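Local atomic coordinates of Adenylate/guanylate cyclase/hydrolase, alpha/beta fold family (Ruegeria pomeroyi, PDB entry 3MR7), a protein that probably acts as an adenylate cyclase through the nucleotide-cyclase catalytic domain modelled here, one part of a longer protein. Residues Leu35-Glu39 with Leu40-Ala44; Phe64-Ala67 with Gln68-Leu71; Glu86-Arg90 with Lys91-Gln95; Asp136-His139 with Gln140-Asp144. One frame throughout, in Å; residues are numbered along the deposited sequence.

In the fold
The four contacts follow one another along a single cyclase catalytic domain, whose mixed sheet carries helices 27-47 and 67-84. Interaction 1 lies within helix 27-47, interaction 2 at the start of helix 67-84 and interaction 3 in the loop after that helix, so the last two sit about 28 Å apart, centre to centre, on opposite sides of the chain's centre. Interaction 4, on helix 136-142, touches interaction 2, their centres about 11 Å apart. Interaction 1 lies about 18 Å from both 2 and 3, centre to centre. Interactions 2 and 4 thus join two helices of the domain, while interaction 1, alone among the four, lies where the two subunits meet.

Interaction 1: Leu35-Glu39 with Leu40-Ala44; sequences LYRRE and LIDPA
Arg37 and Asp42 form a salt bridge one wide turn apart. A single nitrogen does the work: Arg37 NH1 lies 2.8 Å from Asp42 OD1, on the syn lone pair, and reaches OD2 of the same carboxylate by a weak bond. The carboxylate meets the edge of the guanidinium, yet the two planes stand 74° apart. Arg37 starts with CG opposite its backbone N (chi1 163°) and then bends at chi2 and chi3, which brings NH1 back alongside the helix to Asp42.

The five-residue spacing is that of a pi-type turn at 37-39. Asp42 N donates to Arg37 O at 2.9 Å, while Tyr36 O takes two N-H groups, from Leu40 N (2.7 Å) and Ile41 N (3.0 Å). Pro43 follows directly; it has no N-H to give, so its N makes no bond to the turn before, and the helix kinks there.

Apolar packing runs along another side, where Tyr36 and Leu40 run alongside each other on the same flank of the helix, with CD1 of the Tyr36 ring 3.9 Å from CD1 of Leu40. Polar ends find partners further off: the Tyr36 hydroxyl bonds to Glu85, Glu39 pairs with Arg84, and Arg38 forms a salt bridge with Glu23 of the second subunit, whose Leu21 packs on Arg37.

The salt bridge between Arg37 and Asp42 rests on Ile52 of strand 51-56 and Met60 of strand 59-64. Helix 67-84 packs against the apolar flank, Met81 on Tyr36 and Ala80 on Leu40, while Tyr96 of strand 96-107 touches Tyr36 and Ile41.

Interaction 2: Phe64-Ala67 with Gln68-Leu71; sequences FDTA and QAAL
Ala67 O receives the N-H of Leu71 at 3.2 Å, almost in line with its C=O, a regular helical bond in the first turn of helix 67-84. Thr66 sits at the N-cap just before it. Its OG1 accepts from Ala69 N at 3.3 Å (N-H...O angle 147°), giving that early amide a partner that no preceding turn of helix could supply. A chi1 of 49° places the hydroxyl between the backbone N and the carbonyl carbon, turned to the start of the helix.

This is a strand-to-helix turn: Phe64 ends strand 59-64, two residues form the bend, and the helix doubles back so that its first turn lies on the phenylalanine ring. Ala70 CA stands over the centre of one face, 3.7 Å from the centroid and 11° off the normal, a CH-pi contact. The methyl of Ala70 meets the ring at Phe64 CD2 (3.6 Å), and Ala69 CB lies 4.0 Å from Phe64 CD1. With an alanine in place of Phe64, Ala70 is likely to lose the ring it lies on, and a gap would probably open under the first helical turn.

Ala9 and Leu11 of strand 4-15 also pack on Phe64, and Ala9 touches Ala70. Ala67 touches Ile102, and Ala70 and Leu71 touch Ile100, of strand 96-107; Ala67 and Leu71 also meet helix 136-142.

Interaction 3: Glu86-Arg90 with Lys91-Gln95; sequences EDTPR and KERIQ
Arg93 folds back over the residues before it and takes hold of Thr88 O. Its NE gives the main bond, 2.7 Å long with an N-H...O angle of 155°, and NH2 adds a weak one to the same oxygen, so two N-H groups along one edge of the guanidinium share a single carbonyl. The chain is extended from CG to NE, which carries the group the full way past Thr88; the two side chains run past one another head to tail, Thr88 CB 3.9 Å from Arg93 CG.

Arg90 is the second large contributor. Its CG lies over one face of the Arg93 guanidinium, 3.5 Å from NH1, while Glu86 CA sits over the opposite face, and the flat group is held between them. The two guanidinium planes are 83° apart, so the arginines are not stacked.

All this belongs to the loop that completes a beta-alpha-beta crossover, leading from helix 67-84 into strand 96-107. A short 3-10 turn shapes it: Glu92 N donates to Pro89 O (3.0 Å) and Arg93 N to Arg90 O (3.1 Å), each donor standing above its carbonyl plane.

Thr88 CG2 touches Glu92 CB at 3.9 Å, the side chains crossing at about a right angle. Beyond the turn, Tyr18 bonds through its hydroxyl to Glu92 O, and Glu85 accepts from Ile94 N.

Interaction 4: Asp136-His139 with Gln140-Asp144; sequences DIVH and QITQD
Gln140 N bonds to Asp136 O at 3.0 Å and Gln143 N to His139 O at 3.0 Å, the two firm backbone bonds of this short helix. Between them the backbone N-H groups of Ile141 and Thr142 make only weak bonds, some to the carbonyl three residues back and some to the one four back, as the helix runs out after Thr142.

The Thr142 hydroxyl strengthens this end. OG1 donates to Val138 O at 2.6 Å, coming from above the carbonyl plane, and chi1 of 52° is what turns it back against the preceding turn. Thr142 CG2 lies 4.2 Å from Val138 CG1. A valine in place of Thr142 would probably leave Val138 O with just its weak backbone bonds at the last turn of the helix.

Gln143 CB sits over one face of the His139 ring, offset toward the rim, 4.2 Å from its centroid, a CH-pi contact.

Trp168 of strand 161-170 stacks on His139 and bonds to Asp136 OD1. Val138 faces Ile100 and Ile102 of strand 96-107, and Ile141 and Thr142 pack against the start of helix 67-84, at Ala67 and, for Thr142, Leu71.

Interaction 1: Leu35-Glu39 with Leu40-Ala44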
loop_
_atom_site.group_PDB
_atom_site.type_symbol
_atom_site.label_atom_id
_atom_site.label_comp_id
_atom_site.label_asym_id
_atom_site.label_seq_id
_atom_site.Cartn_x
_atom_site.Cartn_y
_atom_site.Cartn_z
ATOM N N LEU A 35 -0.677 -20.216 7.938
ATOM C CA LEU A 35 0.056 -21.387 7.451
ATOM C C LEU A 35 1.323 -21.052 6.687
ATOM O O LEU A 35 2.367 -21.620 6.950
ATOM C CB LEU A 35 -0.798 -22.229 6.516
ATOM C CG LEU A 35 0.029 -23.418 6.068
ATOM C CD1 LEU A 35 0.468 -24.183 7.307
ATOM C CD2 LEU A 35 -0.746 -24.287 5.140
ATOM N N TYR A 36 1.214 -20.158 5.709
ATOM C CA TYR A 36 2.362 -19.765 4.883
ATOM C C TYR A 36 3.454 -19.130 5.728
ATOM O O TYR A 36 4.639 -19.456 5.584
ATOM C CB TYR A 36 1.950 -18.806 3.756
ATOM C CG TYR A 36 1.123 -19.423 2.649
ATOM C CD1 TYR A 36 1.301 -20.746 2.252
ATOM C CD2 TYR A 36 0.164 -18.676 1.994
ATOM C CE1 TYR A 36 0.552 -21.290 1.222
ATOM C CE2 TYR A 36 -0.593 -19.211 0.978
ATOM C CZ TYR A 36 -0.393 -20.502 0.584
ATOM O OH TYR A 36 -1.169 -20.992 -0.448
ATOM N N ARG A 37 3.058 -18.226 6.617
ATOM C CA ARG A 37 4.017 -17.652 7.547
ATOM C C ARG A 37 4.810 -18.758 8.235
ATOM O O ARG A 37 6.002 -18.628 8.449
ATOM C CB ARG A 37 3.311 -16.797 8.599
ATOM C CG ARG A 37 4.169 -16.505 9.804
ATOM C CD ARG A 37 5.188 -15.422 9.535
ATOM N NE ARG A 37 4.932 -14.269 10.379
ATOM C CZ ARG A 37 5.638 -13.957 11.453
ATOM N NH1 ARG A 37 6.675 -14.700 11.801
ATOM N NH2 ARG A 37 5.315 -12.892 12.168
ATOM N N ARG A 38 4.145 -19.856 8.566
ATOM C CA ARG A 38 4.796 -20.865 9.370
ATOM C C ARG A 38 5.589 -21.836 8.541
ATOM O O ARG A 38 6.681 -22.255 8.934
ATOM C CB ARG A 38 3.788 -21.613 10.224
ATOM C CG ARG A 38 3.634 -21.017 11.573
ATOM C CD ARG A 38 2.281 -21.365 12.174
ATOM N NE ARG A 38 1.599 -20.121 12.473
ATOM C CZ ARG A 38 1.648 -19.543 13.657
ATOM N NH1 ARG A 38 2.317 -20.134 14.638
ATOM N NH2 ARG A 38 1.024 -18.398 13.860
ATOM N N GLU A 39 5.039 -22.179 7.387
ATOM C CA GLU A 39 5.616 -23.205 6.546
ATOM C C GLU A 39 6.530 -22.672 5.444
ATOM O O GLU A 39 7.337 -23.412 4.923
ATOM C CB GLU A 39 4.522 -24.071 5.943
ATOM C CG GLU A 39 4.346 -23.892 4.462
ATOM C CD GLU A 39 3.634 -25.069 3.811
ATOM O OE1 GLU A 39 2.425 -24.932 3.502
ATOM O OE2 GLU A 39 4.283 -26.124 3.598
ATOM N N LEU A 40 6.432 -21.393 5.109
ATOM C CA LEU A 40 7.112 -20.886 3.919
ATOM C C LEU A 40 8.034 -19.754 4.292
ATOM O O LEU A 40 9.250 -19.853 4.123
ATOM C CB LEU A 40 6.083 -20.394 2.934
ATOM C CG LEU A 40 6.326 -20.541 1.448
ATOM C CD1 LEU A 40 4.961 -20.668 0.790
ATOM C CD2 LEU A 40 7.095 -19.350 0.888
ATOM N N ILE A 41 7.456 -18.690 4.835
ATOM C CA ILE A 41 8.222 -17.526 5.263
ATOM C C ILE A 41 9.212 -17.767 6.405
ATOM O O ILE A 41 10.427 -17.699 6.222
ATOM C CB ILE A 41 7.293 -16.468 5.741
ATOM C CG1 ILE A 41 6.432 -16.004 4.583
ATOM C CG2 ILE A 41 8.084 -15.335 6.344
ATOM C CD1 ILE A 41 5.399 -14.973 4.999
ATOM N N ASP A 42 8.688 -18.027 7.591
ATOM C CA ASP A 42 9.544 -18.209 8.756
ATOM C C ASP A 42 10.721 -19.147 8.498
ATOM O O ASP A 42 11.824 -18.864 8.921
ATOM C CB ASP A 42 8.740 -18.622 9.989
ATOM C CG ASP A 42 7.947 -17.462 10.591
ATOM O OD1 ASP A 42 8.032 -16.343 10.047
ATOM O OD2 ASP A 42 7.246 -17.659 11.616
ATOM N N PRO A 43 10.490 -20.269 7.805
ATOM C CA PRO A 43 11.590 -21.150 7.381
ATOM C C PRO A 43 12.617 -20.534 6.413
ATOM O O PRO A 43 13.811 -20.642 6.673
ATOM C CB PRO A 43 10.842 -22.303 6.720
ATOM C CG PRO A 43 9.644 -22.416 7.570
ATOM C CD PRO A 43 9.204 -20.980 7.728
ATOM N N ALA A 44 12.169 -19.910 5.329
ATOM C CA ALA A 44 13.076 -19.333 4.344
ATOM C C ALA A 44 13.987 -18.303 4.993
ATOM O O ALA A 44 15.158 -18.169 4.633
ATOM C CB ALA A 44 12.273 -18.685 3.151
#

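Interaction 2: Phe64-Ala67 with Gln68-Leu71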
loop_
_atom_site.group_PDB
_atom_site.type_symbol
_atom_site.label_atom_id
_atom_site.label_comp_id
_atom_site.label_asym_id
_atom_site.label_seq_id
_atom_site.Cartn_x
_atom_site.Cartn_y
_atom_site.Cartn_z
ATOM N N PHE A 64 19.188 -9.271 7.826
ATOM C CA PHE A 64 20.111 -10.246 7.278
ATOM C C PHE A 64 21.555 -9.694 7.268
ATOM O O PHE A 64 21.790 -8.482 7.303
ATOM C CB PHE A 64 19.706 -10.603 5.839
ATOM C CG PHE A 64 18.367 -11.267 5.716
ATOM C CD1 PHE A 64 18.273 -12.647 5.555
ATOM C CD2 PHE A 64 17.198 -10.515 5.726
ATOM C CE1 PHE A 64 17.028 -13.272 5.432
ATOM C CE2 PHE A 64 15.949 -11.127 5.600
ATOM C CZ PHE A 64 15.865 -12.515 5.456
ATOM N N ASP A 65 22.523 -10.595 7.202
ATOM C CA ASP A 65 23.910 -10.189 7.244
ATOM C C ASP A 65 24.430 -9.839 5.880
ATOM O O ASP A 65 25.320 -9.001 5.760
ATOM C CB ASP A 65 24.757 -11.281 7.859
ATOM C CG ASP A 65 24.639 -11.303 9.355
ATOM O OD1 ASP A 65 24.443 -10.210 9.957
ATOM O OD2 ASP A 65 24.728 -12.417 9.922
ATOM N N THR A 66 23.890 -10.485 4.852
ATOM C CA THR A 66 24.247 -10.111 3.494
ATOM C C THR A 66 23.051 -9.573 2.755
ATOM O O THR A 66 21.933 -9.942 3.060
ATOM C CB THR A 66 24.882 -11.277 2.702
ATOM O OG1 THR A 66 24.088 -12.475 2.823
ATOM C CG2 THR A 66 26.265 -11.525 3.234
ATOM N N ALA A 67 23.286 -8.693 1.789
ATOM C CA ALA A 67 22.240 -8.270 0.869
ATOM C C ALA A 67 21.759 -9.466 0.035
ATOM O O ALA A 67 20.569 -9.666 -0.162
ATOM C CB ALA A 67 22.742 -7.158 -0.019
ATOM N N GLN A 68 22.678 -10.301 -0.416
ATOM C CA GLN A 68 22.274 -11.475 -1.152
ATOM C C GLN A 68 21.215 -12.306 -0.402
ATOM O O GLN A 68 20.200 -12.682 -0.995
ATOM C CB GLN A 68 23.486 -12.306 -1.500
ATOM C CG GLN A 68 23.401 -12.980 -2.850
ATOM C CD GLN A 68 24.622 -13.870 -3.143
ATOM O OE1 GLN A 68 25.625 -13.850 -2.411
ATOM N NE2 GLN A 68 24.537 -14.647 -4.224
ATOM N N ALA A 69 21.419 -12.576 0.891
ATOM C CA ALA A 69 20.526 -13.490 1.629
ATOM C C ALA A 69 19.118 -12.927 1.809
ATOM O O ALA A 69 18.140 -13.660 1.741
ATOM C CB ALA A 69 21.116 -13.867 2.970
ATOM N N ALA A 70 19.013 -11.627 2.046
ATOM C CA ALA A 70 17.715 -10.985 2.069
ATOM C C ALA A 70 17.010 -11.253 0.747
ATOM O O ALA A 70 15.838 -11.659 0.724
ATOM C CB ALA A 70 17.849 -9.485 2.308
ATOM N N LEU A 71 17.729 -11.065 -0.353
ATOM C CA LEU A 71 17.092 -11.140 -1.658
ATOM C C LEU A 71 16.705 -12.560 -2.060
ATOM O O LEU A 71 15.610 -12.776 -2.558
ATOM C CB LEU A 71 17.927 -10.449 -2.743
ATOM C CG LEU A 71 17.236 -10.354 -4.109
ATOM C CD1 LEU A 71 15.808 -9.844 -3.959
ATOM C CD2 LEU A 71 18.022 -9.462 -5.065
#

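Interaction 3: Glu86-Arg90 with Lys91-Gln95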
loop_
_atom_site.group_PDB
_atom_site.type_symbol
_atom_site.label_atom_id
_atom_site.label_comp_id
_atom_site.label_asym_id
_atom_site.label_seq_id
_atom_site.Cartn_x
_atom_site.Cartn_y
_atom_site.Cartn_z
ATOM N N GLU A 86 -1.647 -20.959 -7.287
ATOM C CA GLU A 86 -1.973 -20.920 -8.712
ATOM C C GLU A 86 -3.295 -21.616 -9.072
ATOM O O GLU A 86 -3.868 -21.363 -10.136
ATOM C CB GLU A 86 -0.832 -21.485 -9.543
ATOM C CG GLU A 86 -0.771 -22.987 -9.475
ATOM C CD GLU A 86 0.542 -23.553 -9.980
ATOM O OE1 GLU A 86 1.267 -22.845 -10.732
ATOM O OE2 GLU A 86 0.835 -24.716 -9.609
ATOM N N ASP A 87 -3.776 -22.498 -8.202
ATOM C CA ASP A 87 -5.040 -23.179 -8.465
ATOM C C ASP A 87 -6.196 -22.498 -7.745
ATOM O O ASP A 87 -7.323 -22.977 -7.753
ATOM C CB ASP A 87 -4.943 -24.657 -8.105
ATOM C CG ASP A 87 -4.067 -25.424 -9.077
ATOM O OD1 ASP A 87 -4.350 -25.356 -10.292
ATOM O OD2 ASP A 87 -3.090 -26.077 -8.639
ATOM N N THR A 88 -5.885 -21.371 -7.121
ATOM C CA THR A 88 -6.865 -20.454 -6.571
ATOM C C THR A 88 -7.071 -19.344 -7.608
ATOM O O THR A 88 -6.129 -18.911 -8.265
ATOM C CB THR A 88 -6.330 -19.820 -5.273
ATOM O OG1 THR A 88 -6.096 -20.838 -4.293
ATOM C CG2 THR A 88 -7.288 -18.766 -4.724
ATOM N N PRO A 89 -8.311 -18.873 -7.761
ATOM C CA PRO A 89 -8.577 -17.782 -8.719
ATOM C C PRO A 89 -7.828 -16.475 -8.386
ATOM O O PRO A 89 -7.597 -16.189 -7.215
ATOM C CB PRO A 89 -10.087 -17.577 -8.608
ATOM C CG PRO A 89 -10.621 -18.883 -7.979
ATOM C CD PRO A 89 -9.529 -19.392 -7.105
ATOM N N ARG A 90 -7.471 -15.691 -9.401
ATOM C CA ARG A 90 -6.641 -14.497 -9.208
ATOM C C ARG A 90 -7.085 -13.552 -8.085
ATOM O O ARG A 90 -6.323 -13.275 -7.178
ATOM C CB ARG A 90 -6.506 -13.709 -10.514
ATOM C CG ARG A 90 -5.150 -13.833 -11.165
ATOM C CD ARG A 90 -4.957 -12.814 -12.291
ATOM N NE ARG A 90 -5.171 -11.439 -11.832
ATOM C CZ ARG A 90 -6.199 -10.669 -12.191
ATOM N NH1 ARG A 90 -7.116 -11.125 -13.038
ATOM N NH2 ARG A 90 -6.305 -9.436 -11.710
ATOM N N LYS A 91 -8.307 -13.040 -8.152
ATOM C CA LYS A 91 -8.768 -12.054 -7.176
ATOM C C LYS A 91 -8.883 -12.603 -5.750
ATOM O O LYS A 91 -9.188 -11.856 -4.818
ATOM C CB LYS A 91 -10.123 -11.478 -7.595
ATOM C CG LYS A 91 -10.167 -10.807 -8.959
ATOM C CD LYS A 91 -11.590 -10.351 -9.274
ATOM C CE LYS A 91 -12.612 -11.371 -8.768
ATOM N NZ LYS A 91 -13.998 -11.098 -9.250
ATOM N N GLU A 92 -8.661 -13.902 -5.576
ATOM C CA GLU A 92 -8.754 -14.504 -4.251
ATOM C C GLU A 92 -7.406 -14.951 -3.687
ATOM O O GLU A 92 -7.308 -15.333 -2.529
ATOM C CB GLU A 92 -9.699 -15.692 -4.275
ATOM C CG GLU A 92 -11.135 -15.334 -4.545
ATOM C CD GLU A 92 -12.060 -16.537 -4.421
ATOM O OE1 GLU A 92 -12.978 -16.653 -5.260
ATOM O OE2 GLU A 92 -11.866 -17.366 -3.492
ATOM N N ARG A 93 -6.370 -14.916 -4.507
ATOM C CA ARG A 93 -5.067 -15.385 -4.064
ATOM C C ARG A 93 -4.474 -14.523 -2.936
ATOM O O ARG A 93 -4.735 -13.320 -2.831
ATOM C CB ARG A 93 -4.107 -15.449 -5.246
ATOM C CG ARG A 93 -4.440 -16.546 -6.239
ATOM C CD ARG A 93 -3.496 -16.496 -7.414
ATOM N NE ARG A 93 -3.973 -17.330 -8.509
ATOM C CZ ARG A 93 -3.630 -17.150 -9.775
ATOM N NH1 ARG A 93 -2.818 -16.155 -10.108
ATOM N NH2 ARG A 93 -4.104 -17.954 -10.708
ATOM N N ILE A 94 -3.688 -15.153 -2.078
ATOM C CA ILE A 94 -2.968 -14.423 -1.052
ATOM C C ILE A 94 -1.671 -13.993 -1.697
ATOM O O ILE A 94 -1.003 -14.795 -2.322
ATOM C CB ILE A 94 -2.649 -15.327 0.166
ATOM C CG1 ILE A 94 -3.939 -15.751 0.860
ATOM C CG2 ILE A 94 -1.696 -14.638 1.137
ATOM C CD1 ILE A 94 -3.755 -16.264 2.283
ATOM N N GLN A 95 -1.316 -12.729 -1.586
ATOM C CA GLN A 95 0.001 -12.331 -2.052
ATOM C C GLN A 95 0.672 -11.416 -1.075
ATOM O O GLN A 95 0.036 -10.518 -0.516
ATOM C CB GLN A 95 -0.077 -11.605 -3.375
ATOM C CG GLN A 95 -0.602 -12.406 -4.510
ATOM C CD GLN A 95 -0.815 -11.526 -5.746
ATOM O OE1 GLN A 95 -1.665 -10.626 -5.752
ATOM N NE2 GLN A 95 -0.025 -11.762 -6.776
#

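Interaction 4: Asp136-His139 with Gln140-Asp144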
loop_
_atom_site.group_PDB
_atom_site.type_symbol
_atom_site.label_atom_id
_atom_site.label_comp_id
_atom_site.label_asym_id
_atom_site.label_seq_id
_atom_site.Cartn_x
_atom_site.Cartn_y
_atom_site.Cartn_z
ATOM N N ASP A 136 18.020 1.081 -4.755
ATOM C CA ASP A 136 19.112 1.119 -5.708
ATOM C C ASP A 136 20.401 0.615 -5.089
ATOM O O ASP A 136 21.170 -0.068 -5.750
ATOM C CB ASP A 136 19.309 2.549 -6.227
ATOM C CG ASP A 136 20.306 2.617 -7.351
ATOM O OD1 ASP A 136 20.147 1.842 -8.297
ATOM O OD2 ASP A 136 21.245 3.430 -7.298
ATOM N N ILE A 137 20.654 0.962 -3.828
ATOM C CA ILE A 137 21.829 0.428 -3.154
ATOM C C ILE A 137 21.765 -1.106 -3.211
ATOM O O ILE A 137 22.780 -1.758 -3.501
ATOM C CB ILE A 137 21.879 0.797 -1.683
ATOM C CG1 ILE A 137 21.963 2.273 -1.469
ATOM C CG2 ILE A 137 23.087 0.249 -1.044
ATOM C CD1 ILE A 137 21.627 2.581 -0.013
ATOM N N VAL A 138 20.596 -1.690 -2.915
ATOM C CA VAL A 138 20.510 -3.153 -2.852
ATOM C C VAL A 138 20.782 -3.700 -4.225
ATOM O O VAL A 138 21.488 -4.695 -4.400
ATOM C CB VAL A 138 19.153 -3.691 -2.355
ATOM C CG1 VAL A 138 18.978 -5.132 -2.756
ATOM C CG2 VAL A 138 19.047 -3.579 -0.843
ATOM N N HIS A 139 20.246 -3.005 -5.215
ATOM C CA HIS A 139 20.385 -3.461 -6.590
ATOM C C HIS A 139 21.818 -3.474 -7.101
ATOM O O HIS A 139 22.184 -4.388 -7.828
ATOM C CB HIS A 139 19.528 -2.644 -7.539
ATOM C CG HIS A 139 19.530 -3.186 -8.925
ATOM N ND1 HIS A 139 20.255 -2.606 -9.949
ATOM C CD2 HIS A 139 18.938 -4.275 -9.454
ATOM C CE1 HIS A 139 20.080 -3.308 -11.045
ATOM N NE2 HIS A 139 19.286 -4.332 -10.777
ATOM N N GLN A 140 22.618 -2.471 -6.737
ATOM C CA GLN A 140 23.978 -2.377 -7.266
ATOM C C GLN A 140 24.807 -3.528 -6.710
ATOM O O GLN A 140 25.766 -3.970 -7.338
ATOM C CB GLN A 140 24.632 -1.036 -6.939
ATOM C CG GLN A 140 23.868 0.167 -7.417
ATOM C CD GLN A 140 24.672 1.454 -7.326
ATOM O OE1 GLN A 140 24.206 2.438 -6.750
ATOM N NE2 GLN A 140 25.893 1.457 -7.901
ATOM N N ILE A 141 24.396 -4.042 -5.553
ATOM C CA ILE A 141 25.142 -5.104 -4.870
ATOM C C ILE A 141 24.678 -6.482 -5.284
ATOM O O ILE A 141 25.455 -7.438 -5.224
ATOM C CB ILE A 141 24.968 -5.031 -3.326
ATOM C CG1 ILE A 141 25.656 -3.808 -2.740
ATOM C CG2 ILE A 141 25.496 -6.277 -2.662
ATOM C CD1 ILE A 141 25.518 -3.732 -1.285
ATOM N N THR A 142 23.408 -6.598 -5.694
ATOM C CA THR A 142 22.824 -7.927 -5.905
ATOM C C THR A 142 22.600 -8.324 -7.366
ATOM O O THR A 142 22.527 -9.511 -7.673
ATOM C CB THR A 142 21.519 -8.092 -5.114
ATOM O OG1 THR A 142 20.669 -6.990 -5.406
ATOM C CG2 THR A 142 21.799 -8.080 -3.627
ATOM N N GLN A 143 22.493 -7.329 -8.248
ATOM C CA GLN A 143 22.242 -7.518 -9.687
ATOM C C GLN A 143 22.922 -8.742 -10.305
ATOM O O GLN A 143 22.323 -9.472 -11.086
ATOM C CB GLN A 143 22.722 -6.282 -10.448
ATOM C CG GLN A 143 24.248 -6.022 -10.244
ATOM C CD GLN A 143 24.736 -4.685 -10.814
ATOM O OE1 GLN A 143 24.242 -4.204 -11.848
ATOM N NE2 GLN A 143 25.713 -4.083 -10.136
ATOM N N ASP A 144 24.190 -8.949 -9.989
ATOM C CA ASP A 144 24.922 -10.019 -10.644
ATOM C C ASP A 144 24.898 -11.337 -9.897
ATOM O O ASP A 144 25.354 -12.344 -10.408
ATOM C CB ASP A 144 26.358 -9.584 -10.914
ATOM C CG ASP A 144 26.429 -8.484 -11.930
ATOM O OD1 ASP A 144 25.714 -8.589 -12.956
ATOM O OD2 ASP A 144 27.179 -7.516 -11.694
#